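Local atomic coordinates of transcriptional regulator, LacI family (Corynebacterium glutamicum, PDB entry 3H5T), a protein that probably acts as an inositol-dependent transcriptional activator of ino1 and regulates other cell wall genes by binding a palindromic promoter motif. Residues A16-I21 and A48-Y53; V26-A29 and E34-S37; L79-A82 and A87-D90; A146-G151 and A161-M166; A178-A183 and T349-G354. One frame throughout, in Å; residues are numbered along the deposited sequence.

Interaction 1: A16-I21 and A48-Y53; sequences AAKLGI and AEDMGY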
loop_
_atom_site.group_PDB
_atom_site.type_symbol
_atom_site.label_atom_id
_atom_site.label_comp_id
_atom_site.label_asym_id
_atom_site.label_seq_id
_atom_site.Cartn_x
_atom_site.Cartn_y
_atom_site.Cartn_z
ATOM N N ALA A 16 -4.151 33.039 24.504
ATOM C CA ALA A 16 -3.803 33.941 25.598
ATOM C C ALA A 16 -3.117 35.186 25.052
ATOM O O ALA A 16 -3.434 36.304 25.462
ATOM C CB ALA A 16 -2.885 33.243 26.597
ATOM N N ALA A 17 -2.180 34.986 24.128
ATOM C CA ALA A 17 -1.439 36.090 23.527
ATOM C C ALA A 17 -2.348 37.058 22.790
ATOM O O ALA A 17 -2.205 38.272 22.918
ATOM C CB ALA A 17 -0.372 35.558 22.575
ATOM N N LYS A 18 -3.279 36.532 22.010
ATOM C CA LYS A 18 -4.185 37.399 21.272
ATOM C C LYS A 18 -5.057 38.234 22.223
ATOM O O LYS A 18 -5.489 39.336 21.871
ATOM C CB LYS A 18 -5.070 36.568 20.329
ATOM C CG LYS A 18 -6.026 37.403 19.481
ATOM C CD LYS A 18 -7.079 36.537 18.780
ATOM C CE LYS A 18 -8.153 37.402 18.086
ATOM N NZ LYS A 18 -9.258 36.606 17.443
ATOM N N LEU A 19 -5.298 37.722 23.430
ATOM C CA LEU A 19 -6.135 38.427 24.401
ATOM C C LEU A 19 -5.361 39.093 25.543
ATOM O O LEU A 19 -5.951 39.699 26.440
ATOM C CB LEU A 19 -7.163 37.457 24.980
ATOM C CG LEU A 19 -8.150 36.860 23.981
ATOM C CD1 LEU A 19 -8.790 35.621 24.566
ATOM C CD2 LEU A 19 -9.197 37.902 23.620
ATOM N N GLY A 20 -4.042 38.972 25.517
ATOM C CA GLY A 20 -3.250 39.568 26.572
ATOM C C GLY A 20 -3.488 38.961 27.949
ATOM O O GLY A 20 -3.363 39.654 28.960
ATOM N N ILE A 21 -3.843 37.678 27.996
ATOM C CA ILE A 21 -4.049 37.000 29.273
ATOM C C ILE A 21 -3.065 35.829 29.374
ATOM O O ILE A 21 -2.204 35.662 28.508
ATOM C CB ILE A 21 -5.517 36.493 29.447
ATOM C CG1 ILE A 21 -5.948 35.652 28.243
ATOM C CG2 ILE A 21 -6.464 37.677 29.638
ATOM C CD1 ILE A 21 -7.371 35.111 28.367
ATOM N N ALA A 48 -11.400 31.323 20.451
ATOM C CA ALA A 48 -10.986 29.975 20.086
ATOM C C ALA A 48 -11.740 29.580 18.815
ATOM O O ALA A 48 -11.202 28.930 17.920
ATOM C CB ALA A 48 -11.310 29.007 21.211
ATOM N N GLU A 49 -12.997 29.989 18.744
ATOM C CA GLU A 49 -13.829 29.690 17.595
ATOM C C GLU A 49 -13.268 30.358 16.347
ATOM O O GLU A 49 -13.132 29.714 15.308
ATOM C CB GLU A 49 -15.250 30.169 17.871
ATOM C CG GLU A 49 -16.253 29.954 16.771
ATOM C CD GLU A 49 -17.665 30.171 17.278
ATOM O OE1 GLU A 49 -17.887 31.146 18.030
ATOM O OE2 GLU A 49 -18.553 29.371 16.924
ATOM N N ASP A 50 -12.938 31.645 16.451
ATOM C CA ASP A 50 -12.379 32.400 15.331
ATOM C C ASP A 50 -11.117 31.720 14.808
ATOM O O ASP A 50 -10.739 31.866 13.643
ATOM C CB ASP A 50 -12.012 33.826 15.769
ATOM C CG ASP A 50 -13.192 34.588 16.348
ATOM O OD1 ASP A 50 -14.308 34.468 15.796
ATOM O OD2 ASP A 50 -13.000 35.322 17.344
ATOM N N MET A 51 -10.478 30.966 15.689
ATOM C CA MET A 51 -9.233 30.283 15.383
ATOM C C MET A 51 -9.445 28.882 14.827
ATOM O O MET A 51 -8.499 28.218 14.417
ATOM C CB MET A 51 -8.411 30.219 16.665
ATOM C CG MET A 51 -6.923 30.123 16.493
ATOM S SD MET A 51 -6.191 30.361 18.115
ATOM C CE MET A 51 -6.416 32.176 18.287
ATOM N N GLY A 52 -10.694 28.436 14.814
ATOM C CA GLY A 52 -10.987 27.108 14.317
ATOM C C GLY A 52 -10.687 26.035 15.344
ATOM O O GLY A 52 -10.692 24.846 15.021
ATOM N N TYR A 53 -10.422 26.446 16.584
ATOM C CA TYR A 53 -10.131 25.494 17.649
ATOM C C TYR A 53 -11.418 25.022 18.314
ATOM O O TYR A 53 -12.167 25.820 18.874
ATOM C CB TYR A 53 -9.214 26.121 18.701
ATOM C CG TYR A 53 -8.964 25.218 19.890
ATOM C CD1 TYR A 53 -8.423 23.940 19.717
ATOM C CD2 TYR A 53 -9.269 25.635 21.185
ATOM C CE1 TYR A 53 -8.190 23.099 20.807
ATOM C CE2 TYR A 53 -9.040 24.804 22.281
ATOM C CZ TYR A 53 -8.499 23.538 22.084
ATOM O OH TYR A 53 -8.250 22.716 23.163
#
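In the helix-turn-helix DNA-binding domain of this LacI-type regulator, Lys18, in the last turn of helix 11-19, reaches toward Asp50 and Met51, near the end of helix 38-50. The lysine does most of the spanning. Its CG stands anti to the backbone N (chi1 -178°), and the rest of the chain is fully extended, so the ammonium group is carried across to the other helix. There NZ comes to 4.0 Å from Asp50 OD2. This is a long salt bridge, better read as electrostatic attraction than as a firm bond, and the two side chains cross at about a right angle. Halfway along the lysine the aliphatic part finds a second neighbour, with Met51 CE 4.4 Å from Lys18 CD. Charge at the tip and loose apolar contact along the stem are thus combined in one residue. All three touching residues are exposed, and the contact is small.

The two backbones finish in the same manner. Each helix closes in a Schellman motif with a glycine of positive phi, Gly20 in one and Gly52 in the other. Ile21 N bonds to Ala16 O at 2.9 Å, and Tyr53 N bonds to Ala48 O at the same distance. Around this surface link the helices also pack on one another: Leu19 lies on Arg43 and Thr47 of helix 38-50, Met51 lies on Ile15 of helix 11-19, and Ala16 and Ile21 lie on Val26 of helix 23-31.

Interaction 2: V26-A29 and E34-S37; sequences VSNA and EQLS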
loop_
_atom_site.group_PDB
_atom_site.type_symbol
_atom_site.label_atom_id
_atom_site.label_comp_id
_atom_site.label_asym_id
_atom_site.label_seq_id
_atom_site.Cartn_x
_atom_site.Cartn_y
_atom_site.Cartn_z
ATOM N N VAL A 26 -6.767 30.925 29.830
ATOM C CA VAL A 26 -7.447 30.253 28.721
ATOM C C VAL A 26 -7.885 28.849 29.129
ATOM O O VAL A 26 -8.993 28.421 28.817
ATOM C CB VAL A 26 -6.522 30.145 27.467
ATOM C CG1 VAL A 26 -7.235 29.359 26.349
ATOM C CG2 VAL A 26 -6.141 31.533 26.982
ATOM N N SER A 27 -7.007 28.138 29.828
ATOM C CA SER A 27 -7.317 26.788 30.284
ATOM C C SER A 27 -8.538 26.785 31.216
ATOM O O SER A 27 -9.454 25.970 31.051
ATOM C CB SER A 27 -6.112 26.192 31.009
ATOM O OG SER A 27 -6.332 24.828 31.296
ATOM N N ASN A 28 -8.553 27.698 32.187
ATOM C CA ASN A 28 -9.665 27.778 33.127
ATOM C C ASN A 28 -10.984 27.919 32.380
ATOM O O ASN A 28 -12.011 27.401 32.803
ATOM C CB ASN A 28 -9.473 28.953 34.084
ATOM C CG ASN A 28 -8.308 28.741 35.024
ATOM O OD1 ASN A 28 -7.869 27.616 35.225
ATOM N ND2 ASN A 28 -7.812 29.816 35.620
ATOM N N ALA A 29 -10.946 28.622 31.258
ATOM C CA ALA A 29 -12.141 28.811 30.454
ATOM C C ALA A 29 -12.725 27.446 30.096
ATOM O O ALA A 29 -13.935 27.302 29.961
ATOM C CB ALA A 29 -11.796 29.584 29.186
ATOM N N GLU A 34 -15.501 28.612 36.766
ATOM C CA GLU A 34 -15.741 29.461 37.927
ATOM C C GLU A 34 -14.584 30.411 38.266
ATOM O O GLU A 34 -14.779 31.395 38.976
ATOM C CB GLU A 34 -16.111 28.602 39.156
ATOM C CG GLU A 34 -14.985 27.772 39.798
ATOM C CD GLU A 34 -14.456 26.643 38.920
ATOM O OE1 GLU A 34 -15.251 25.991 38.209
ATOM O OE2 GLU A 34 -13.231 26.392 38.960
ATOM N N GLN A 35 -13.393 30.128 37.743
ATOM C CA GLN A 35 -12.215 30.958 38.006
ATOM C C GLN A 35 -12.197 32.299 37.265
ATOM O O GLN A 35 -11.296 33.111 37.469
ATOM C CB GLN A 35 -10.942 30.183 37.650
ATOM C CG GLN A 35 -10.618 29.027 38.585
ATOM C CD GLN A 35 -9.858 29.472 39.814
ATOM O OE1 GLN A 35 -8.712 29.919 39.724
ATOM N NE2 GLN A 35 -10.491 29.357 40.972
ATOM N N LEU A 36 -13.176 32.528 36.399
ATOM C CA LEU A 36 -13.228 33.776 35.649
ATOM C C LEU A 36 -14.660 34.213 35.368
ATOM O O LEU A 36 -15.592 33.420 35.488
ATOM C CB LEU A 36 -12.430 33.640 34.342
ATOM C CG LEU A 36 -12.539 32.348 33.526
ATOM C CD1 LEU A 36 -13.979 32.100 33.114
ATOM C CD2 LEU A 36 -11.644 32.449 32.314
ATOM N N SER A 37 -14.836 35.478 35.000
ATOM C CA SER A 37 -16.173 36.008 34.725
ATOM C C SER A 37 -16.813 35.367 33.494
ATOM O O SER A 37 -16.117 34.869 32.615
ATOM C CB SER A 37 -16.106 37.525 34.530
ATOM O OG SER A 37 -15.274 37.851 33.434
HETATM O O HOH W 1 -6.671 29.636 38.337
#
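Asn28 and Ala29, on the second helix of the helix-turn-helix motif (23-31), face Gln35 and Leu36 in the loop to helix 38-50, which folds back on it through three kinds of interaction. The apolar part belongs to Leu36. Its CG sits between the backbone N and the carbonyl carbon (chi1 41°), an orientation that sends CD2 to the helix, 4.2 Å from Ala29 CB and 4.0 Å from Ala29 N. One methyl branch thus covers both the side chain and the backbone of the alanine.

The second kind is amide against methylene. Asn28 ND2 lies 3.7 Å from Gln35 CB, and the carboxamide of the asparagine rests beside the stem of the glutamine instead of meeting its amide directly. The two amide planes are almost perpendicular, 88° apart.

Water supplies the third. One molecule accepts a hydrogen bond from Asn28 ND2 at 3.0 Å and donates another to Gln35 OE1, so the polar ends are joined indirectly at the outer side of the contact. The bend in the glutamine chain at chi2 (-84°) turns its amide to this shared water.

Ser37 then starts the next helix from the N-cap position, its OG weakly bonded to Leu40 N. Leu36 and Ala29 both lean on Ile44 of that helix, 38-50, while Val26 packs on Leu12 and Ile15 of helix 11-19, completing the three-helix bundle.

Interaction 3: L79-A82 and A87-D90; sequences LTYA and ASVD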
loop_
_atom_site.group_PDB
_atom_site.type_symbol
_atom_site.label_atom_id
_atom_site.label_comp_id
_atom_site.label_asym_id
_atom_site.label_seq_id
_atom_site.Cartn_x
_atom_site.Cartn_y
_atom_site.Cartn_z
ATOM N N LEU A 79 -3.482 -10.829 9.776
ATOM C CA LEU A 79 -3.717 -9.547 10.427
ATOM C C LEU A 79 -2.431 -8.780 10.733
ATOM O O LEU A 79 -2.456 -7.553 10.841
ATOM C CB LEU A 79 -4.484 -9.761 11.729
ATOM C CG LEU A 79 -5.148 -8.518 12.303
ATOM C CD1 LEU A 79 -6.106 -7.934 11.273
ATOM C CD2 LEU A 79 -5.885 -8.890 13.574
ATOM N N THR A 80 -1.314 -9.502 10.872
ATOM C CA THR A 80 -0.023 -8.883 11.171
ATOM C C THR A 80 0.440 -7.987 10.024
ATOM O O THR A 80 1.071 -6.956 10.236
ATOM C CB THR A 80 1.077 -9.949 11.451
ATOM O OG1 THR A 80 1.168 -10.856 10.345
ATOM C CG2 THR A 80 0.759 -10.739 12.722
ATOM N N TYR A 81 0.113 -8.395 8.805
ATOM C CA TYR A 81 0.466 -7.669 7.591
ATOM C C TYR A 81 0.109 -6.188 7.692
ATOM O O TYR A 81 0.871 -5.332 7.258
ATOM C CB TYR A 81 -0.286 -8.282 6.417
ATOM C CG TYR A 81 0.306 -8.041 5.058
ATOM C CD1 TYR A 81 1.337 -8.848 4.571
ATOM C CD2 TYR A 81 -0.175 -7.015 4.243
ATOM C CE1 TYR A 81 1.878 -8.636 3.308
ATOM C CE2 TYR A 81 0.355 -6.794 2.985
ATOM C CZ TYR A 81 1.381 -7.602 2.522
ATOM O OH TYR A 81 1.928 -7.355 1.282
ATOM N N ALA A 82 -1.057 -5.888 8.256
ATOM C CA ALA A 82 -1.515 -4.506 8.396
ATOM C C ALA A 82 -0.622 -3.665 9.319
ATOM O O ALA A 82 -0.765 -2.441 9.390
ATOM C CB ALA A 82 -2.946 -4.485 8.912
ATOM N N ALA A 87 4.247 -0.534 3.558
ATOM C CA ALA A 87 3.445 0.085 2.505
ATOM C C ALA A 87 1.965 0.069 2.925
ATOM O O ALA A 87 1.232 1.039 2.717
ATOM C CB ALA A 87 3.624 -0.662 1.196
ATOM N N SER A 88 1.541 -1.040 3.524
ATOM C CA SER A 88 0.168 -1.190 3.976
ATOM C C SER A 88 -0.108 -0.312 5.194
ATOM O O SER A 88 -1.228 0.186 5.373
ATOM C CB SER A 88 -0.124 -2.658 4.308
ATOM O OG SER A 88 -0.086 -3.462 3.141
ATOM N N VAL A 89 0.900 -0.118 6.038
ATOM C CA VAL A 89 0.704 0.721 7.212
ATOM C C VAL A 89 0.564 2.185 6.779
ATOM O O VAL A 89 -0.097 2.974 7.444
ATOM C CB VAL A 89 1.872 0.576 8.222
ATOM C CG1 VAL A 89 1.748 1.629 9.322
ATOM C CG2 VAL A 89 1.865 -0.819 8.832
ATOM N N ASP A 90 1.177 2.553 5.663
ATOM C CA ASP A 90 1.061 3.917 5.183
ATOM C C ASP A 90 -0.323 4.062 4.566
ATOM O O ASP A 90 -0.950 5.115 4.668
ATOM C CB ASP A 90 2.151 4.223 4.151
ATOM C CG ASP A 90 3.518 4.446 4.789
ATOM O OD1 ASP A 90 4.528 4.459 4.047
ATOM O OD2 ASP A 90 3.584 4.612 6.031
#
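The ring of Tyr81 meets Ser88 obliquely: Ser88 OG lies 3.4 Å from Tyr81 CE2 and 3.7 Å from Tyr81 CD2. A chi1 of -158°, with the ring trans to the main-chain nitrogen, swings the CD2 side of the tyrosine over to the serine. No bond joins the two side chains. The serine hydroxyl has its polar partners in Tyr135 OH and Asp85 OD2, so the ring flanks a hydroxyl that is already engaged by two hydrogen bonds.

Both segments belong to the lobe of the periplasmic-binding-protein-like fold built on the sheet that contains strand 70-75. The short helix 81-84 follows that strand, and helix 86-98 begins almost at once after it. The second meeting point is between backbone and methyl: Val89 CG2 approaches Ala82 O, while the Ala82 side chain points away from helix 86-98 and packs on Leu75 and Leu106 of neighbouring strands. At the far end of the tyrosine, Tyr81 OH makes a weak hydrogen bond to Asn250 ND2, which follows strand 244-247 of the other sheet.

Interaction 4: A146-G151 and A161-M166; sequences AIRARG and AREEGM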
loop_
_atom_site.group_PDB
_atom_site.type_symbol
_atom_site.label_atom_id
_atom_site.label_comp_id
_atom_site.label_asym_id
_atom_site.label_seq_id
_atom_site.Cartn_x
_atom_site.Cartn_y
_atom_site.Cartn_z
ATOM N N ALA A 146 -18.738 -12.480 -1.795
ATOM C CA ALA A 146 -19.441 -12.503 -0.527
ATOM C C ALA A 146 -19.890 -11.093 -0.146
ATOM O O ALA A 146 -20.992 -10.901 0.348
ATOM C CB ALA A 146 -18.554 -13.093 0.559
ATOM N N ILE A 147 -19.034 -10.108 -0.381
ATOM C CA ILE A 147 -19.361 -8.717 -0.071
ATOM C C ILE A 147 -20.500 -8.209 -0.957
ATOM O O ILE A 147 -21.349 -7.441 -0.505
ATOM C CB ILE A 147 -18.120 -7.805 -0.259
ATOM C CG1 ILE A 147 -17.108 -8.093 0.852
ATOM C CG2 ILE A 147 -18.524 -6.343 -0.262
ATOM C CD1 ILE A 147 -15.817 -7.324 0.732
ATOM N N ARG A 148 -20.510 -8.646 -2.214
ATOM C CA ARG A 148 -21.540 -8.254 -3.177
ATOM C C ARG A 148 -22.887 -8.872 -2.796
ATOM O O ARG A 148 -23.937 -8.229 -2.901
ATOM C CB ARG A 148 -21.142 -8.728 -4.577
ATOM C CG ARG A 148 -22.075 -8.291 -5.689
ATOM C CD ARG A 148 -21.708 -8.959 -7.003
ATOM N NE ARG A 148 -20.315 -8.722 -7.373
ATOM C CZ ARG A 148 -19.839 -7.539 -7.734
ATOM N NH1 ARG A 148 -20.643 -6.489 -7.779
ATOM N NH2 ARG A 148 -18.557 -7.402 -8.032
ATOM N N ALA A 149 -22.845 -10.128 -2.354
ATOM C CA ALA A 149 -24.046 -10.852 -1.960
ATOM C C ALA A 149 -24.674 -10.241 -0.718
ATOM O O ALA A 149 -25.869 -10.388 -0.496
ATOM C CB ALA A 149 -23.715 -12.315 -1.708
ATOM N N ARG A 150 -23.868 -9.565 0.097
ATOM C CA ARG A 150 -24.377 -8.937 1.307
ATOM C C ARG A 150 -24.823 -7.502 0.981
ATOM O O ARG A 150 -25.501 -6.848 1.778
ATOM C CB ARG A 150 -23.288 -8.939 2.396
ATOM C CG ARG A 150 -23.670 -8.164 3.653
ATOM C CD ARG A 150 -22.608 -8.213 4.750
ATOM N NE ARG A 150 -22.979 -7.312 5.839
ATOM C CZ ARG A 150 -22.379 -7.259 7.026
ATOM N NH1 ARG A 150 -21.362 -8.064 7.301
ATOM N NH2 ARG A 150 -22.812 -6.408 7.950
ATOM N N GLY A 151 -24.453 -7.025 -0.204
ATOM C CA GLY A 151 -24.826 -5.676 -0.593
ATOM C C GLY A 151 -24.141 -4.636 0.277
ATOM O O GLY A 151 -24.709 -3.590 0.582
ATOM N N ALA A 161 -9.531 -4.764 -10.224
ATOM C CA ALA A 161 -10.087 -3.735 -11.082
ATOM C C ALA A 161 -11.328 -4.268 -11.771
ATOM O O ALA A 161 -11.539 -5.477 -11.846
ATOM C CB ALA A 161 -9.058 -3.330 -12.143
ATOM N N ARG A 162 -12.144 -3.350 -12.270
ATOM C CA ARG A 162 -13.338 -3.705 -13.013
ATOM C C ARG A 162 -14.393 -4.548 -12.294
ATOM O O ARG A 162 -14.917 -5.504 -12.862
ATOM C CB ARG A 162 -12.919 -4.392 -14.317
ATOM C CG ARG A 162 -12.096 -3.502 -15.257
ATOM C CD ARG A 162 -11.567 -4.271 -16.459
ATOM N NE ARG A 162 -10.516 -5.205 -16.065
ATOM C CZ ARG A 162 -9.266 -4.854 -15.763
ATOM N NH1 ARG A 162 -8.892 -3.574 -15.817
ATOM N NH2 ARG A 162 -8.389 -5.784 -15.387
ATOM N N GLU A 163 -14.700 -4.208 -11.047
ATOM C CA GLU A 163 -15.752 -4.911 -10.320
ATOM C C GLU A 163 -16.934 -3.966 -10.411
ATOM O O GLU A 163 -16.785 -2.776 -10.171
ATOM C CB GLU A 163 -15.386 -5.130 -8.846
ATOM C CG GLU A 163 -14.481 -6.323 -8.582
ATOM C CD GLU A 163 -15.084 -7.639 -9.048
ATOM O OE1 GLU A 163 -16.278 -7.874 -8.774
ATOM O OE2 GLU A 163 -14.361 -8.443 -9.679
ATOM N N GLU A 164 -18.102 -4.478 -10.766
ATOM C CA GLU A 164 -19.275 -3.618 -10.885
ATOM C C GLU A 164 -19.761 -3.096 -9.530
ATOM O O GLU A 164 -19.812 -3.835 -8.554
ATOM C CB GLU A 164 -20.411 -4.369 -11.588
ATOM C CG GLU A 164 -21.697 -3.557 -11.711
ATOM C CD GLU A 164 -22.887 -4.414 -12.082
ATOM O OE1 GLU A 164 -23.141 -5.411 -11.368
ATOM O OE2 GLU A 164 -23.570 -4.092 -13.080
ATOM N N GLY A 165 -20.110 -1.815 -9.487
ATOM C CA GLY A 165 -20.607 -1.203 -8.263
ATOM C C GLY A 165 -19.579 -0.985 -7.167
ATOM O O GLY A 165 -19.944 -0.680 -6.033
ATOM N N MET A 166 -18.298 -1.123 -7.500
ATOM C CA MET A 166 -17.229 -0.960 -6.518
ATOM C C MET A 166 -16.119 0.005 -6.968
ATOM O O MET A 166 -15.179 -0.407 -7.650
ATOM C CB MET A 166 -16.605 -2.337 -6.199
ATOM C CG MET A 166 -17.439 -3.270 -5.308
ATOM S SD MET A 166 -16.659 -4.897 -4.958
ATOM C CE MET A 166 -18.054 -5.873 -4.836
#
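Arg148 on helix 142-150 grips the loop 161-166 through Glu163, Glu164 and Met166, in a lobe of Rossmann-like alternation: the helix connects parallel strands 132-135 and 154-157, and the loop leads from the latter to strand 168-171. From CB the chain runs outward, extended through CG, and then bends at chi3 (-55°) beyond CD, which turns the guanidinium onto the loop. CZ is the first atom to come near the loop; Met166 CE lies 3.8 Å away. This methyl lies over one face of the guanidinium, nearer its rim than its centre, and comes to 3.6 Å from NH2.

The two terminal nitrogens take different partners. NH2 forms a salt bridge with Glu163 OE1; the modelled separation is too short to be weighed at this resolution. Lys139 NZ holds the other oxygen, Glu163 OE2, so the carboxylate is shared between two cations, which would be expected to favour its charged form. NH1 turns instead to the backbone.

Its acceptor belongs to a type II turn running from Glu163 to Met166, with Gly165 at positive phi in the third position. The turn leaves the second carbonyl, that of Glu164, facing the arginine. The carboxylate of Glu164 is merely near, well out of the guanidinium plane. Arg148 NH1 donates to Glu164 O at 2.9 Å along a nearly straight N-H path of 173°, the oxygen lying in the guanidinium plane and the donor tilted 26° from the carbonyl plane.

Interaction 5: A178-A183 and T349-G354; sequences APAAQA and TSFHPG
Phe351 of strand 344-352 presses its ring against Pro179, Ala180 and Ala183, which lie along one side of helix 178-186. This is the close part of the contact. With chi1 near 180° (-172°), the phenylalanine lays its ring toward the helix. Pro179 CB touches the base of the ring, 3.6 Å from Phe351 CG. Further out, Pro179 O sits over one face, displaced toward the rim and 3.6 Å from Phe351 CZ. The opposite face has Pro353 N, from two residues farther along its own chain. At the outer end Ala183 CB comes to 3.7 Å from Phe351 CZ, and Ala180 CA reaches Phe351 CE1 at the same distance; both of these approach at a slant.

Beyond the ring the two elements part. Their axes come no nearer than 8.8 Å and diverge by 34°, running roughly in the same direction. The CB of exposed Ser350 points away from the helix, and the Gln182 amide leads off to Asp186. The backbone of Ser350 and His352 pairs with Ile318 and Thr316 instead. Helix 178-186 packs on helix 221-235 through Ala181, so the contact joins this helix to the C-terminal end of strand 344-352, where it pairs with 316-318, probably close to where the chain crosses between the lobes of the periplasmic-binding-protein-like fold.

With one aromatic ring against small aliphatic groups, and Pro179 O already accepting from Ala183 N, cohesion here rests on dispersion and the burial of apolar surface, forces that fix no exact bond direction between helix and strand.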
loop_
_atom_site.group_PDB
_atom_site.type_symbol
_atom_site.label_atom_id
_atom_site.label_comp_id
_atom_site.label_asym_id
_atom_site.label_seq_id
_atom_site.Cartn_x
_atom_site.Cartn_y
_atom_site.Cartn_z
ATOM N N ALA A 178 7.432 1.170 -15.651
ATOM C CA ALA A 178 8.296 1.468 -16.798
ATOM C C ALA A 178 9.596 2.192 -16.429
ATOM O O ALA A 178 10.678 1.742 -16.795
ATOM C CB ALA A 178 7.525 2.269 -17.854
ATOM N N PRO A 179 9.510 3.315 -15.694
ATOM C CA PRO A 179 10.709 4.069 -15.303
ATOM C C PRO A 179 11.799 3.240 -14.625
ATOM O O PRO A 179 12.990 3.538 -14.750
ATOM C CB PRO A 179 10.147 5.139 -14.376
ATOM C CG PRO A 179 8.817 5.415 -14.977
ATOM C CD PRO A 179 8.292 4.025 -15.263
ATOM N N ALA A 180 11.392 2.200 -13.910
ATOM C CA ALA A 180 12.334 1.339 -13.207
ATOM C C ALA A 180 13.044 0.360 -14.146
ATOM O O ALA A 180 14.267 0.213 -14.096
ATOM C CB ALA A 180 11.611 0.580 -12.105
ATOM N N ALA A 181 12.283 -0.319 -14.996
ATOM C CA ALA A 181 12.883 -1.272 -15.923
ATOM C C ALA A 181 13.744 -0.502 -16.925
ATOM O O ALA A 181 14.832 -0.943 -17.298
ATOM C CB ALA A 181 11.800 -2.052 -16.639
ATOM N N GLN A 182 13.250 0.660 -17.347
ATOM C CA GLN A 182 13.972 1.504 -18.289
ATOM C C GLN A 182 15.311 1.935 -17.703
ATOM O O GLN A 182 16.331 1.895 -18.383
ATOM C CB GLN A 182 13.161 2.749 -18.623
ATOM C CG GLN A 182 13.741 3.520 -19.775
ATOM C CD GLN A 182 13.719 2.711 -21.047
ATOM O OE1 GLN A 182 12.664 2.502 -21.643
ATOM N NE2 GLN A 182 14.886 2.230 -21.461
ATOM N N ALA A 183 15.297 2.350 -16.440
ATOM C CA ALA A 183 16.512 2.783 -15.764
ATOM C C ALA A 183 17.544 1.660 -15.772
ATOM O O ALA A 183 18.748 1.913 -15.841
ATOM C CB ALA A 183 16.201 3.206 -14.326
ATOM N N THR A 349 2.270 8.226 -9.819
ATOM C CA THR A 349 3.478 7.786 -9.140
ATOM C C THR A 349 4.607 8.643 -9.694
ATOM O O THR A 349 4.421 9.367 -10.665
ATOM C CB THR A 349 3.805 6.309 -9.446
ATOM O OG1 THR A 349 4.213 6.183 -10.817
ATOM C CG2 THR A 349 2.584 5.425 -9.195
ATOM N N SER A 350 5.779 8.570 -9.079
ATOM C CA SER A 350 6.927 9.326 -9.556
ATOM C C SER A 350 8.168 8.485 -9.318
ATOM O O SER A 350 8.338 7.911 -8.246
ATOM C CB SER A 350 7.042 10.660 -8.818
ATOM O OG SER A 350 7.195 10.455 -7.426
ATOM N N PHE A 351 9.028 8.407 -10.322
ATOM C CA PHE A 351 10.240 7.624 -10.208
ATOM C C PHE A 351 11.237 8.294 -9.271
ATOM O O PHE A 351 11.314 9.517 -9.203
ATOM C CB PHE A 351 10.864 7.430 -11.594
ATOM C CG PHE A 351 12.021 6.469 -11.608
ATOM C CD1 PHE A 351 11.878 5.182 -11.091
ATOM C CD2 PHE A 351 13.255 6.853 -12.128
ATOM C CE1 PHE A 351 12.951 4.290 -11.088
ATOM C CE2 PHE A 351 14.336 5.967 -12.128
ATOM C CZ PHE A 351 14.183 4.681 -11.606
ATOM N N HIS A 352 12.001 7.481 -8.551
ATOM C CA HIS A 352 13.009 7.974 -7.617
ATOM C C HIS A 352 14.361 7.412 -8.066
ATOM O O HIS A 352 14.732 6.299 -7.692
ATOM C CB HIS A 352 12.669 7.496 -6.205
ATOM C CG HIS A 352 13.569 8.037 -5.143
ATOM N ND1 HIS A 352 14.478 7.253 -4.466
ATOM C CD2 HIS A 352 13.686 9.282 -4.624
ATOM C CE1 HIS A 352 15.117 7.991 -3.576
ATOM N NE2 HIS A 352 14.654 9.225 -3.651
ATOM N N PRO A 353 15.111 8.178 -8.882
ATOM C CA PRO A 353 16.422 7.762 -9.395
ATOM C C PRO A 353 17.252 6.973 -8.396
ATOM O O PRO A 353 17.873 5.978 -8.753
ATOM C CB PRO A 353 17.060 9.084 -9.793
ATOM C CG PRO A 353 15.888 9.841 -10.317
ATOM C CD PRO A 353 14.826 9.573 -9.268
ATOM N N GLY A 354 17.260 7.424 -7.146
ATOM C CA GLY A 354 17.989 6.722 -6.102
ATOM C C GLY A 354 19.476 6.509 -6.318
ATOM O O GLY A 354 20.107 7.207 -7.113
#

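Interactions 1 and 2 share helices of the DNA-binding domain and touch each other through Ala16, Ile21 and Val26; the loop closed by interaction 1 encloses interaction 2. The other three lie in the ligand-binding-type domain, whose nearest contact, interaction 3, is about 24 Å from interaction 1 between nearest atoms. Interaction 1 is wholly a surface contact, held by a long charge pair, while the remaining four are partly buried. Their chemistry differs: water and a leucine methyl in interaction 2, ring and methyl packing in interaction 3, a charged grip on a loop in interaction 4, and mainly apolar packing of a ring on a helix in interaction 5.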